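Local coordinates for protein methionine-R-sulfoxide reductase (Neisseria meningitidis, PDB 3MMH) that catalyses the reduction of free methionine-R-sulfoxide to methionine, holding its substrate in a pocket of a GAF domain, at residues P20-V25 against A41-A46; F54-T59 against V65-Q70; R82-Q87 against V95-V100. All coordinates share one frame; numbering follows the deposited sequence.

Contact 1: residues P20-V25 against A41-A46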
ATOM      1  N   PRO A  20       6.934   2.995  18.814  1.00 10.34           N
ATOM      2  CA  PRO A  20       6.081   2.268  19.732  1.00 11.11           C
ATOM      3  C   PRO A  20       4.662   2.283  19.238  1.00 10.97           C
ATOM      4  O   PRO A  20       3.908   1.324  19.504  1.00 11.66           O
ATOM      5  CB  PRO A  20       6.236   3.043  21.053  1.00 13.45           C
ATOM      6  CG  PRO A  20       7.559   3.754  20.888  1.00 15.15           C
ATOM      7  CD  PRO A  20       7.692   4.057  19.479  1.00 11.76           C
ATOM      8  N   GLN A  21       4.203   3.301  18.533  1.00 10.57           N
ATOM      9  CA  GLN A  21       2.897   3.336  17.976  1.00 10.74           C
ATOM     10  C   GLN A  21       2.722   2.320  16.857  1.00 10.71           C
ATOM     11  O   GLN A  21       1.719   1.620  16.814  1.00 11.89           O
ATOM     12  CB  GLN A  21       2.549   4.718  17.491  1.00 11.27           C
ATOM     13  CG  GLN A  21       2.456   5.738  18.637  1.00 12.96           C
ATOM     14  CD  GLN A  21       2.107   7.124  18.198  1.00 13.51           C
ATOM     15  OE1 GLN A  21       0.941   7.359  17.805  1.00 15.97           O
ATOM     16  NE2 GLN A  21       3.040   7.997  18.164  1.00 17.15           N
ATOM     17  N   ILE A  22       3.709   2.207  15.992  1.00  9.73           N
ATOM     18  CA  ILE A  22       3.694   1.156  14.973  1.00 10.39           C
ATOM     19  C   ILE A  22       3.634  -0.228  15.648  1.00 10.03           C
ATOM     20  O   ILE A  22       2.864  -1.074  15.238  1.00 10.92           O
ATOM     21  CB  ILE A  22       4.868   1.205  13.979  1.00  9.98           C
ATOM     22  CG1 ILE A  22       4.849   2.516  13.181  1.00 10.87           C
ATOM     23  CG2 ILE A  22       4.826  -0.035  13.039  1.00 11.69           C
ATOM     24  CD1 ILE A  22       5.992   2.749  12.287  1.00 12.19           C
ATOM     25  N   GLU A  23       4.483  -0.428  16.667  1.00 10.57           N
ATOM     26  CA  GLU A  23       4.480  -1.724  17.330  1.00 11.51           C
ATOM     27  C   GLU A  23       3.068  -2.041  17.838  1.00 11.06           C
ATOM     28  O   GLU A  23       2.653  -3.222  17.739  1.00 12.78           O
ATOM     29  CB  GLU A  23       5.502  -1.729  18.492  1.00 11.24           C
ATOM     30  CG  GLU A  23       5.762  -3.118  19.038  1.00 13.59           C
ATOM     31  CD  GLU A  23       6.696  -3.159  20.196  1.00 14.55           C
ATOM     32  OE1 GLU A  23       6.750  -2.153  20.983  1.00 18.65           O
ATOM     33  OE2 GLU A  23       7.260  -4.215  20.490  1.00 18.45           O
ATOM     34  N   SER A  24       2.394  -1.095  18.432  1.00 11.74           N
ATOM     35  CA  SER A  24       1.042  -1.282  18.956  0.50 11.98           C
ATOM     36  C   SER A  24       0.061  -1.621  17.858  1.00 12.81           C
ATOM     37  O   SER A  24      -0.770  -2.531  17.985  1.00 14.88           O
ATOM     38  CB  SER A  24       0.550   0.019  19.595  0.50 11.47           C
ATOM     39  OG  SER A  24      -0.816  -0.174  19.994  0.50 16.08           O
ATOM     40  N   VAL A  25       0.131  -0.871  16.743  1.00 12.31           N
ATOM     41  CA  VAL A  25      -0.793  -1.063  15.643  1.00 13.47           C
ATOM     42  C   VAL A  25      -0.613  -2.476  15.040  1.00 13.36           C
ATOM     43  O   VAL A  25      -1.619  -3.183  14.846  1.00 17.78           O
ATOM     44  CB  VAL A  25      -0.548   0.023  14.583  1.00 14.96           C
ATOM     45  CG1 VAL A  25      -1.163  -0.316  13.286  1.00 18.47           C
ATOM     46  CG2 VAL A  25      -0.997   1.427  15.039  1.00 15.72           C
ATOM     47  N   ALA A  41       1.857   3.273   5.802  1.00  7.73           N
ATOM     48  CA  ALA A  41       1.047   4.443   6.049  1.00  8.08           C
ATOM     49  C   ALA A  41       1.526   5.295   7.171  1.00  8.06           C
ATOM     50  O   ALA A  41       1.480   6.548   7.108  1.00  8.68           O
ATOM     51  CB  ALA A  41      -0.422   4.006   6.334  1.00  9.08           C
ATOM     52  N   VAL A  42       1.927   4.674   8.284  1.00  7.73           N
ATOM     53  CA  VAL A  42       2.432   5.437   9.438  1.00  8.33           C
ATOM     54  C   VAL A  42       3.733   6.178   9.078  1.00  8.19           C
ATOM     55  O   VAL A  42       3.884   7.372   9.368  1.00  8.48           O
ATOM     56  CB  VAL A  42       2.595   4.601  10.676  1.00  9.25           C
ATOM     57  CG1 VAL A  42       3.184   5.439  11.805  1.00 10.86           C
ATOM     58  CG2 VAL A  42       1.285   4.041  11.142  1.00 10.83           C
ATOM     59  N   LEU A  43       4.634   5.451   8.406  1.00  8.13           N
ATOM     60  CA  LEU A  43       5.888   6.100   8.021  1.00  8.40           C
ATOM     61  C   LEU A  43       5.676   7.251   7.044  1.00  7.75           C
ATOM     62  O   LEU A  43       6.284   8.312   7.161  1.00  8.46           O
ATOM     63  CB  LEU A  43       6.849   5.080   7.463  1.00  8.96           C
ATOM     64  CG  LEU A  43       7.391   4.034   8.437  1.00  9.10           C
ATOM     65  CD1 LEU A  43       8.151   2.955   7.652  1.00 10.03           C
ATOM     66  CD2 LEU A  43       8.266   4.665   9.515  1.00 10.42           C
ATOM     67  N   LYS A  44       4.773   7.035   6.060  1.00  8.38           N
ATOM     68  CA  LYS A  44       4.498   8.101   5.101  1.00  9.02           C
ATOM     69  C   LYS A  44       3.926   9.319   5.763  1.00  9.10           C
ATOM     70  O   LYS A  44       4.318  10.464   5.491  1.00 10.31           O
ATOM     71  CB  LYS A  44       3.541   7.599   4.035  1.00  8.81           C
ATOM     72  CG  LYS A  44       3.336   8.524   2.846  1.00 10.79           C
ATOM     73  CD  LYS A  44       4.545   8.544   1.831  1.00 14.92           C
ATOM     74  CE  LYS A  44       4.274   9.211   0.529  1.00 15.88           C
ATOM     75  NZ  LYS A  44       4.518  10.605   0.493  1.00 17.90           N
ATOM     76  N   GLU A  45       2.964   9.142   6.675  1.00  9.53           N
ATOM     77  CA  GLU A  45       2.313  10.257   7.364  1.00 10.82           C
ATOM     78  C   GLU A  45       3.362  10.976   8.267  1.00  9.48           C
ATOM     79  O   GLU A  45       3.420  12.208   8.303  1.00 11.51           O
ATOM     80  CB  GLU A  45       1.088   9.820   8.193  1.00 11.73           C
ATOM     81  CG  GLU A  45       0.415  10.955   8.803  1.00 15.91           C
ATOM     82  CD  GLU A  45      -0.908  10.718   9.470  1.00 17.28           C
ATOM     83  OE1 GLU A  45      -1.316   9.595   9.611  1.00 16.90           O
ATOM     84  OE2 GLU A  45      -1.564  11.703   9.886  1.00 24.87           O
ATOM     85  N   ALA A  46       4.144  10.231   9.016  1.00  9.80           N
ATOM     86  CA  ALA A  46       5.052  10.784   9.995  1.00 10.83           C
ATOM     87  C   ALA A  46       6.200  11.525   9.306  1.00  9.95           C
ATOM     88  O   ALA A  46       6.545  12.649   9.677  1.00 10.95           O
ATOM     89  CB  ALA A  46       5.598   9.689  10.905  1.00 12.65           C
TER
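I22 and V42 mark the place where helix 11-27 and helix 32-47 come together, their CA atoms 7.1 Å apart. Both segments are helical, with backbone bonds from S24 N to P20 O and from A46 N to V42 O among those holding their turns. The first helix is kinked at P20, whose nitrogen makes no bond to the preceding turn. Three side chains carry the contact. I22 reaches across with CG1 anti to its carbonyl carbon (chi1 -62°) and CD1 extended beyond it, and runs alongside V42 in the opposite direction. Its CG1 lies 3.6 Å from V42 CG1, and I22 CD1 stays within 3.9 Å of the same methyl, so V42 CG1 takes both the methylene and the CD1 methyl of I22. L43 joins from the next position on its helix. It crosses the isoleucine at about a right angle, and its CD2 comes to 4.1 Å from I22 CD1. L152 of helix 143-165 packs on both I22 and L43, closing this side as a three-helix junction, while V18 of helix 11-27 and L73 of the second subunit pack on V42. The polar end of Q21 turns to the chain's own backbone, with NE2 donating to the carbonyls of H5 and E17. Although A41 and E45 belong to a magnesium site, no polar group bridges the two segments. The attachment is therefore purely apolar: buried methyl and methylene groups meet by dispersion and exclusion of water, without hydrogen bonds or charges to fix a direction.

Contact 2: residues F54-T59 against V65-Q70. With SME (methionine sulfoxide), chain C.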
ATOM      1  N   PHE A  54       7.524  -1.782   0.862  1.00  7.68           N
ATOM      2  CA  PHE A  54       8.130  -3.102   0.998  1.00  7.87           C
ATOM      3  C   PHE A  54       8.205  -3.820  -0.317  1.00  8.16           C
ATOM      4  O   PHE A  54       7.278  -3.711  -1.146  1.00  8.62           O
ATOM      5  CB  PHE A  54       7.357  -3.938   2.004  1.00  8.50           C
ATOM      6  CG  PHE A  54       7.323  -3.327   3.393  1.00  8.64           C
ATOM      7  CD1 PHE A  54       8.344  -3.555   4.277  1.00  8.62           C
ATOM      8  CD2 PHE A  54       6.331  -2.415   3.746  1.00  8.57           C
ATOM      9  CE1 PHE A  54       8.299  -2.938   5.529  1.00  9.11           C
ATOM     10  CE2 PHE A  54       6.281  -1.817   4.996  1.00  8.35           C
ATOM     11  CZ  PHE A  54       7.327  -2.075   5.857  1.00  9.44           C
ATOM     12  N   TYR A  55       9.222  -4.658  -0.430  1.00  8.76           N
ATOM     13  CA  TYR A  55       9.273  -5.744  -1.401  1.00  9.62           C
ATOM     14  C   TYR A  55       9.485  -7.032  -0.655  1.00  9.25           C
ATOM     15  O   TYR A  55      10.187  -7.042   0.375  1.00 10.93           O
ATOM     16  CB  TYR A  55      10.429  -5.567  -2.406  1.00  9.76           C
ATOM     17  CG  TYR A  55      10.286  -4.486  -3.413  1.00 10.56           C
ATOM     18  CD1 TYR A  55       9.979  -4.805  -4.748  1.00 10.64           C
ATOM     19  CD2 TYR A  55      10.489  -3.117  -3.110  1.00 10.29           C
ATOM     20  CE1 TYR A  55       9.818  -3.837  -5.679  1.00 10.59           C
ATOM     21  CE2 TYR A  55      10.332  -2.127  -4.056  1.00 11.56           C
ATOM     22  CZ  TYR A  55       9.968  -2.478  -5.367  1.00 10.52           C
ATOM     23  OH  TYR A  55       9.784  -1.499  -6.307  1.00 12.06           O
ATOM     24  N   LEU A  56       8.949  -8.114  -1.149  1.00  9.46           N
ATOM     25  CA  LEU A  56       9.005  -9.433  -0.491  1.00 10.55           C
ATOM     26  C   LEU A  56       9.680 -10.443  -1.411  1.00 10.95           C
ATOM     27  O   LEU A  56       9.468 -10.415  -2.632  1.00 12.23           O
ATOM     28  CB  LEU A  56       7.614  -9.927  -0.055  1.00 11.26           C
ATOM     29  CG  LEU A  56       6.945  -9.043   0.997  1.00 12.56           C
ATOM     30  CD1 LEU A  56       5.493  -9.509   1.213  1.00 15.33           C
ATOM     31  CD2 LEU A  56       7.751  -8.917   2.295  1.00 15.49           C
ATOM     32  N   VAL A  57      10.489 -11.315  -0.850  1.00 11.62           N
ATOM     33  CA  VAL A  57      11.192 -12.307  -1.642  1.00 12.46           C
ATOM     34  C   VAL A  57      10.214 -13.356  -2.209  1.00 13.43           C
ATOM     35  O   VAL A  57       9.440 -13.940  -1.444  1.00 15.97           O
ATOM     36  CB  VAL A  57      12.306 -12.988  -0.801  1.00 13.38           C
ATOM     37  CG1 VAL A  57      12.866 -14.196  -1.544  1.00 15.58           C
ATOM     38  CG2 VAL A  57      13.381 -11.984  -0.432  1.00 14.98           C
ATOM     39  N   ASP A  58      10.335 -13.616  -3.496  1.00 13.41           N
ATOM     40  CA  ASP A  58       9.686 -14.687  -4.219  1.00 16.89           C
ATOM     41  C   ASP A  58      10.702 -15.742  -4.488  1.00 16.82           C
ATOM     42  O   ASP A  58      11.549 -15.580  -5.370  1.00 20.00           O
ATOM     43  CB  ASP A  58       9.093 -14.212  -5.535  1.00 17.13           C
ATOM     44  CG  ASP A  58       8.343 -15.282  -6.254  1.00 21.96           C
ATOM     45  OD1 ASP A  58       7.975 -16.306  -5.705  1.00 26.79           O
ATOM     46  OD2 ASP A  58       8.170 -15.093  -7.457  1.00 30.01           O
ATOM     47  N   THR A  59      10.667 -16.828  -3.728  1.00 19.39           N
ATOM     48  CA  THR A  59      11.613 -17.912  -3.941  1.00 23.31           C
ATOM     49  C   THR A  59      11.415 -18.646  -5.278  1.00 22.39           C
ATOM     50  O   THR A  59      12.400 -19.194  -5.831  1.00 28.78           O
ATOM     51  CB  THR A  59      11.534 -18.875  -2.762  1.00 26.12           C
ATOM     52  OG1 THR A  59      10.175 -19.302  -2.595  1.00 28.27           O
ATOM     53  CG2 THR A  59      11.975 -18.234  -1.431  1.00 28.16           C
ATOM     54  N   VAL A  65       9.456  -8.839  -4.970  1.00 10.19           N
ATOM     55  CA  VAL A  65       8.177  -8.516  -5.550  0.50  9.43           C
ATOM     56  C   VAL A  65       7.505  -7.405  -4.721  1.00  9.18           C
ATOM     57  O   VAL A  65       7.429  -7.486  -3.493  1.00 10.14           O
ATOM     58  CB  VAL A  65       7.317  -9.789  -5.537  0.50  9.96           C
ATOM     59  CG1 VAL A  65       5.945  -9.537  -6.123  0.50 11.65           C
ATOM     60  CG2 VAL A  65       8.014 -10.893  -6.404  0.50  8.39           C
ATOM     61  N   LEU A  66       7.014  -6.369  -5.367  1.00  9.30           N
ATOM     62  CA  LEU A  66       6.424  -5.238  -4.753  1.00  9.91           C
ATOM     63  C   LEU A  66       5.283  -5.624  -3.861  1.00  9.31           C
ATOM     64  O   LEU A  66       4.417  -6.412  -4.239  1.00  9.99           O
ATOM     65  CB  LEU A  66       5.930  -4.270  -5.843  1.00 10.76           C
ATOM     66  CG  LEU A  66       5.336  -2.913  -5.407  1.00 11.02           C
ATOM     67  CD1 LEU A  66       6.371  -2.109  -4.651  1.00 11.53           C
ATOM     68  CD2 LEU A  66       4.859  -2.255  -6.744  1.00 13.66           C
ATOM     69  N   ALA A  67       5.236  -5.066  -2.663  1.00  9.10           N
ATOM     70  CA  ALA A  67       4.248  -5.311  -1.624  1.00  8.94           C
ATOM     71  C   ALA A  67       3.624  -3.961  -1.269  1.00  8.49           C
ATOM     72  O   ALA A  67       3.809  -2.990  -1.997  1.00  9.24           O
ATOM     73  CB  ALA A  67       4.857  -6.146  -0.515  1.00 11.04           C
ATOM     74  N   PRO A  68       2.979  -3.776  -0.102  1.00  8.15           N
ATOM     75  CA  PRO A  68       2.419  -2.445   0.193  1.00  8.45           C
ATOM     76  C   PRO A  68       3.459  -1.333   0.199  1.00  7.83           C
ATOM     77  O   PRO A  68       4.577  -1.529   0.675  1.00  8.69           O
ATOM     78  CB  PRO A  68       1.740  -2.653   1.519  1.00  8.24           C
ATOM     79  CG  PRO A  68       1.282  -4.074   1.522  1.00  9.97           C
ATOM     80  CD  PRO A  68       2.448  -4.793   0.833  1.00  9.46           C
ATOM     81  N   PHE A  69       3.030  -0.142  -0.203  1.00  7.91           N
ATOM     82  CA  PHE A  69       3.865   1.041  -0.225  1.00  7.95           C
ATOM     83  C   PHE A  69       3.003   2.283  -0.359  1.00  7.44           C
ATOM     84  O   PHE A  69       1.847   2.194  -0.795  1.00  8.54           O
ATOM     85  CB  PHE A  69       4.873   0.993  -1.354  1.00  8.34           C
ATOM     86  CG  PHE A  69       4.249   1.165  -2.771  1.00  7.87           C
ATOM     87  CD1 PHE A  69       3.754   0.101  -3.451  1.00  8.55           C
ATOM     88  CD2 PHE A  69       4.200   2.431  -3.300  1.00  8.53           C
ATOM     89  CE1 PHE A  69       3.226   0.286  -4.724  1.00  9.15           C
ATOM     90  CE2 PHE A  69       3.669   2.610  -4.607  1.00 10.14           C
ATOM     91  CZ  PHE A  69       3.210   1.532  -5.282  1.00  9.44           C
ATOM     92  N   GLN A  70       3.578   3.424  -0.075  1.00  7.80           N
ATOM     93  CA  GLN A  70       3.023   4.730  -0.352  1.00  7.79           C
ATOM     94  C   GLN A  70       3.998   5.521  -1.180  1.00  7.83           C
ATOM     95  O   GLN A  70       5.211   5.417  -1.019  1.00  9.35           O
ATOM     96  CB  GLN A  70       2.623   5.436   0.943  1.00 10.84           C
ATOM     97  CG  GLN A  70       1.643   4.656   1.760  1.00 16.02           C
ATOM     98  CD  GLN A  70       0.421   5.199   2.295  1.00  9.37           C
ATOM     99  OE1 GLN A  70      -0.362   4.507   2.992  1.00 11.85           O
ATOM    100  NE2 GLN A  70       0.197   6.432   2.031  1.00  8.26           N
TER
HETATM  101  N   SME C 168      15.637   2.234  -5.949  1.00 13.70           N
HETATM  102  CA  SME C 168      15.385   0.794  -5.702  1.00 13.31           C
HETATM  103  CB  SME C 168      14.167   0.253  -6.480  1.00 14.55           C
HETATM  104  CG  SME C 168      12.803   0.444  -5.796  1.00 14.03           C
HETATM  105  S   SME C 168      12.167   2.059  -5.989  1.00 20.21           S
HETATM  106  OE  SME C 168      13.028   3.217  -5.834  1.00 26.51           O
HETATM  107  CE  SME C 168      10.714   1.930  -5.033  1.00 14.89           C
HETATM  108  C   SME C 168      16.629  -0.007  -5.966  1.00 13.49           C
HETATM  109  O   SME C 168      16.597  -1.218  -5.708  1.00 13.58           O
HETATM  110  OXT SME C 168      17.683   0.592  -6.411  1.00 14.17           O
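Y55 and L66 face each other as a non-hydrogen-bonded antiparallel pair at the tight heart of this beta hairpin. L66 CG stands anti to its backbone N (chi1 -176°), which brings CD1 over one face of the tyrosine ring, 4.0 Å from its centroid and displaced toward the hydroxyl end: a CH-pi contact. At the other end of the ring, Y55 CD1 closes to 3.4 Å from L66 N. The Y55 hydroxyl bonds to the C75 carbonyl, and OH lies 3.6 Å from CG of the bound methionine sulfoxide, so the packed ring also forms pocket wall. On one side of this pair, L56 and V65 are a hydrogen-bonded pair with two fairly straight links, V65 N to L56 O at 2.8 Å and L56 N to V65 O at 2.9 Å; L56 CD1 packs 3.8 Å from A67 CB. On the other side, F54 faces two residues, as in a beta bulge: A67 N donates to F54 O, and F54 N donates to P68 O at 3.0 Å, nearly along the C=O axis. The chain turns a corner there. Toward the hairpin turn the packing thins. V57 and D58 are partly exposed, and the D58 carboxylate turns to S61 OG and R60 N. Strand 126-135 flanks the far side of 54-58 through backbone bonds to Y55 and V57, while L66 bonds to T76 beyond the hairpin. L36 and A37 of helix 32-47 cover F54 and P68, and N38 of the second subunit packs against L66.

Contact 3: residues R82-Q87 against V95-V100. With SME (methionine sulfoxide), chain C.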
ATOM      1  N   ARG A  82      20.467  -6.929  -7.712  1.00 12.98           N
ATOM      2  CA  ARG A  82      20.367  -5.743  -8.557  1.00 12.06           C
ATOM      3  C   ARG A  82      19.708  -4.627  -7.752  1.00 12.54           C
ATOM      4  O   ARG A  82      18.766  -4.872  -6.959  1.00 12.93           O
ATOM      5  CB  ARG A  82      19.506  -6.096  -9.745  1.00 13.10           C
ATOM      6  CG  ARG A  82      20.105  -7.185 -10.688  1.00 13.59           C
ATOM      7  CD  ARG A  82      21.424  -6.803 -11.320  1.00 13.26           C
ATOM      8  NE  ARG A  82      21.442  -5.449 -11.889  1.00 14.55           N
ATOM      9  CZ  ARG A  82      21.153  -5.210 -13.150  1.00 14.21           C
ATOM     10  NH1 ARG A  82      20.761  -6.131 -13.955  1.00 14.75           N
ATOM     11  NH2 ARG A  82      21.203  -3.972 -13.618  1.00 14.83           N
ATOM     12  N   GLY A  83      20.116  -3.400  -8.008  1.00 12.45           N
ATOM     13  CA  GLY A  83      19.573  -2.252  -7.326  1.00 13.54           C
ATOM     14  C   GLY A  83      20.025  -2.166  -5.879  1.00 12.45           C
ATOM     15  O   GLY A  83      20.604  -3.080  -5.358  1.00 13.11           O
ATOM     16  N   VAL A  84      19.688  -1.042  -5.230  1.00 12.85           N
ATOM     17  CA  VAL A  84      19.930  -0.953  -3.785  1.00 12.38           C
ATOM     18  C   VAL A  84      19.185  -2.126  -3.072  1.00 12.25           C
ATOM     19  O   VAL A  84      19.687  -2.660  -2.111  1.00 13.31           O
ATOM     20  CB  VAL A  84      19.526   0.423  -3.265  1.00 11.86           C
ATOM     21  CG1 VAL A  84      19.902   0.608  -1.823  1.00 15.92           C
ATOM     22  CG2 VAL A  84      20.145   1.555  -4.111  1.00 15.42           C
ATOM     23  N   CYS A  85      17.951  -2.386  -3.499  1.00 11.30           N
ATOM     24  CA  CYS A  85      17.157  -3.409  -2.847  1.00 11.25           C
ATOM     25  C   CYS A  85      17.782  -4.821  -2.970  1.00 11.69           C
ATOM     26  O   CYS A  85      17.895  -5.517  -1.992  1.00 12.16           O
ATOM     27  CB  CYS A  85      15.759  -3.417  -3.354  1.00 11.95           C
ATOM     28  SG  CYS A  85      14.720  -2.007  -2.854  1.00 12.07           S
ATOM     29  N   GLY A  86      18.185  -5.162  -4.205  1.00 11.57           N
ATOM     30  CA  GLY A  86      18.804  -6.446  -4.397  1.00 13.70           C
ATOM     31  C   GLY A  86      20.152  -6.563  -3.772  1.00 13.31           C
ATOM     32  O   GLY A  86      20.593  -7.679  -3.378  1.00 14.49           O
ATOM     33  N   GLN A  87      20.901  -5.445  -3.693  1.00 13.95           N
ATOM     34  CA  GLN A  87      22.146  -5.394  -2.939  1.00 15.02           C
ATOM     35  C   GLN A  87      21.981  -5.593  -1.460  1.00 14.81           C
ATOM     36  O   GLN A  87      22.782  -6.324  -0.829  1.00 16.45           O
ATOM     37  CB  GLN A  87      22.877  -4.084  -3.148  1.00 15.92           C
ATOM     38  CG  GLN A  87      23.412  -3.888  -4.534  1.00 18.53           C
ATOM     39  CD  GLN A  87      23.746  -2.450  -4.893  1.00 18.44           C
ATOM     40  OE1 GLN A  87      23.715  -1.555  -4.046  1.00 20.88           O
ATOM     41  NE2 GLN A  87      24.038  -2.245  -6.160  1.00 20.24           N
ATOM     42  N   VAL A  95      21.485  -0.814   3.495  1.00 12.92           N
ATOM     43  CA  VAL A  95      22.238   0.028   2.586  1.00 12.61           C
ATOM     44  C   VAL A  95      21.634   1.429   2.648  1.00 13.19           C
ATOM     45  O   VAL A  95      20.424   1.595   2.424  1.00 12.86           O
ATOM     46  CB  VAL A  95      22.200  -0.518   1.177  1.00 13.15           C
ATOM     47  CG1 VAL A  95      23.011   0.334   0.205  1.00 16.41           C
ATOM     48  CG2 VAL A  95      22.672  -1.984   1.039  1.00 14.63           C
ATOM     49  N   VAL A  96      22.472   2.408   2.953  1.00 13.20           N
ATOM     50  CA  VAL A  96      22.103   3.854   2.961  1.00 13.71           C
ATOM     51  C   VAL A  96      22.763   4.530   1.788  1.00 13.95           C
ATOM     52  O   VAL A  96      23.991   4.387   1.636  1.00 15.69           O
ATOM     53  CB  VAL A  96      22.453   4.536   4.287  1.00 15.61           C
ATOM     54  CG1 VAL A  96      22.041   6.023   4.247  1.00 18.16           C
ATOM     55  CG2 VAL A  96      21.876   3.802   5.473  1.00 19.20           C
ATOM     56  N   VAL A  97      21.979   5.284   1.007  1.00 13.40           N
ATOM     57  CA  VAL A  97      22.460   5.920  -0.206  1.00 14.40           C
ATOM     58  C   VAL A  97      22.180   7.420  -0.089  1.00 14.77           C
ATOM     59  O   VAL A  97      21.058   7.843  -0.117  1.00 14.98           O
ATOM     60  CB  VAL A  97      21.807   5.328  -1.502  1.00 14.82           C
ATOM     61  CG1 VAL A  97      22.316   6.040  -2.708  1.00 17.28           C
ATOM     62  CG2 VAL A  97      22.032   3.822  -1.567  1.00 16.13           C
ATOM     63  N   GLY A  98      23.247   8.211  -0.017  1.00 16.90           N
ATOM     64  CA  GLY A  98      23.171   9.618   0.073  1.00 18.14           C
ATOM     65  C   GLY A  98      22.810  10.288  -1.214  1.00 19.75           C
ATOM     66  O   GLY A  98      22.173  11.351  -1.220  1.00 19.92           O
ATOM     67  N   ASP A  99      23.218   9.670  -2.320  1.00 20.74           N
ATOM     68  CA  ASP A  99      22.985  10.218  -3.651  1.00 20.21           C
ATOM     69  C   ASP A  99      22.923   9.097  -4.687  1.00 21.12           C
ATOM     70  O   ASP A  99      23.943   8.507  -5.043  1.00 23.05           O
ATOM     71  CB  ASP A  99      24.095  11.206  -4.019  1.00 22.76           C
ATOM     72  CG  ASP A  99      23.917  11.791  -5.407  1.00 25.17           C
ATOM     73  OD1 ASP A  99      22.971  11.380  -6.110  1.00 28.32           O
ATOM     74  OD2 ASP A  99      24.724  12.662  -5.793  1.00 34.17           O
ATOM     75  N   VAL A 100      21.716   8.815  -5.164  1.00 19.28           N
ATOM     76  CA  VAL A 100      21.465   7.675  -6.015  1.00 21.09           C
ATOM     77  C   VAL A 100      22.304   7.718  -7.295  1.00 23.24           C
ATOM     78  O   VAL A 100      22.622   6.684  -7.870  1.00 25.00           O
ATOM     79  CB  VAL A 100      19.991   7.403  -6.300  1.00 19.34           C
ATOM     80  CG1 VAL A 100      19.245   7.143  -4.985  1.00 20.45           C
ATOM     81  CG2 VAL A 100      19.419   8.481  -7.191  1.00 22.98           C
TER
HETATM   82  N   SME C 168      15.637   2.234  -5.949  1.00 13.70           N
HETATM   83  CA  SME C 168      15.385   0.794  -5.702  1.00 13.31           C
HETATM   84  CB  SME C 168      14.167   0.253  -6.480  1.00 14.55           C
HETATM   85  CG  SME C 168      12.803   0.444  -5.796  1.00 14.03           C
HETATM   86  S   SME C 168      12.167   2.059  -5.989  1.00 20.21           S
HETATM   87  OE  SME C 168      13.028   3.217  -5.834  1.00 26.51           O
HETATM   88  CE  SME C 168      10.714   1.930  -5.033  1.00 14.89           C
HETATM   89  C   SME C 168      16.629  -0.007  -5.966  1.00 13.49           C
HETATM   90  O   SME C 168      16.597  -1.218  -5.708  1.00 13.58           O
HETATM   91  OXT SME C 168      17.683   0.592  -6.411  1.00 14.17           O
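V84 meets V95 and V97 through methyl groups, and the flat group beside them is the carboxylate of methionine sulfoxide. Two backbone N-H groups approach this carboxylate from the same side, tilted above its plane: V84 N bonds to OXT and C85 N to O, both at 2.8 Å, the second the straighter at 168°. G83 CA comes from slightly below the plane, 3.5 Å from OXT. Behind this grip, V84 holds CG1 anti to its backbone N (chi1 -174°), aimed at the strand, where it lies 3.7 Å from V95 CG1 and 3.9 Å from V97 CG2. V84 and V95 pass at a slant, whereas V84 and V97 meet tip to tip; V84 CG2 turns back toward OXT, at 3.5 Å. The Q87 amide is fixed by two bonds outside the strand, OE1 to H103 NE2 and NE2 to the P104 carbonyl. Helix and strand run nearly antiparallel, 155° between their directions. The valines join the start of helix 83-91 to the outermost strand 95-97 by apolar contact alone. The V84 and C85 N-H groups bind the carboxylate and, together with the helix N-terminus, probably help to balance its negative charge.

Overall arrangement
The contacts follow one another along the chain, each closing before the next opens. Contact 1 joins helices 11-27 and 32-47, which lie on the other side of the chain's centre from contact 3; their centres are about 24 Å apart. Contact 2 lies between, about 18 Å from the centre of contact 1 and 16 Å from that of contact 3. Contacts 1 and 2 touch where K44 packs on Q70, and both reach the second subunit. Contacts 2 and 3 both reach the same antiparallel sheet, contact 3 through its outermost strand 95-97, and both touch methionine sulfoxide, at its side chain and its carboxylate. Contact 1 thus lies among the helices, contacts 2 and 3 at the substrate pocket.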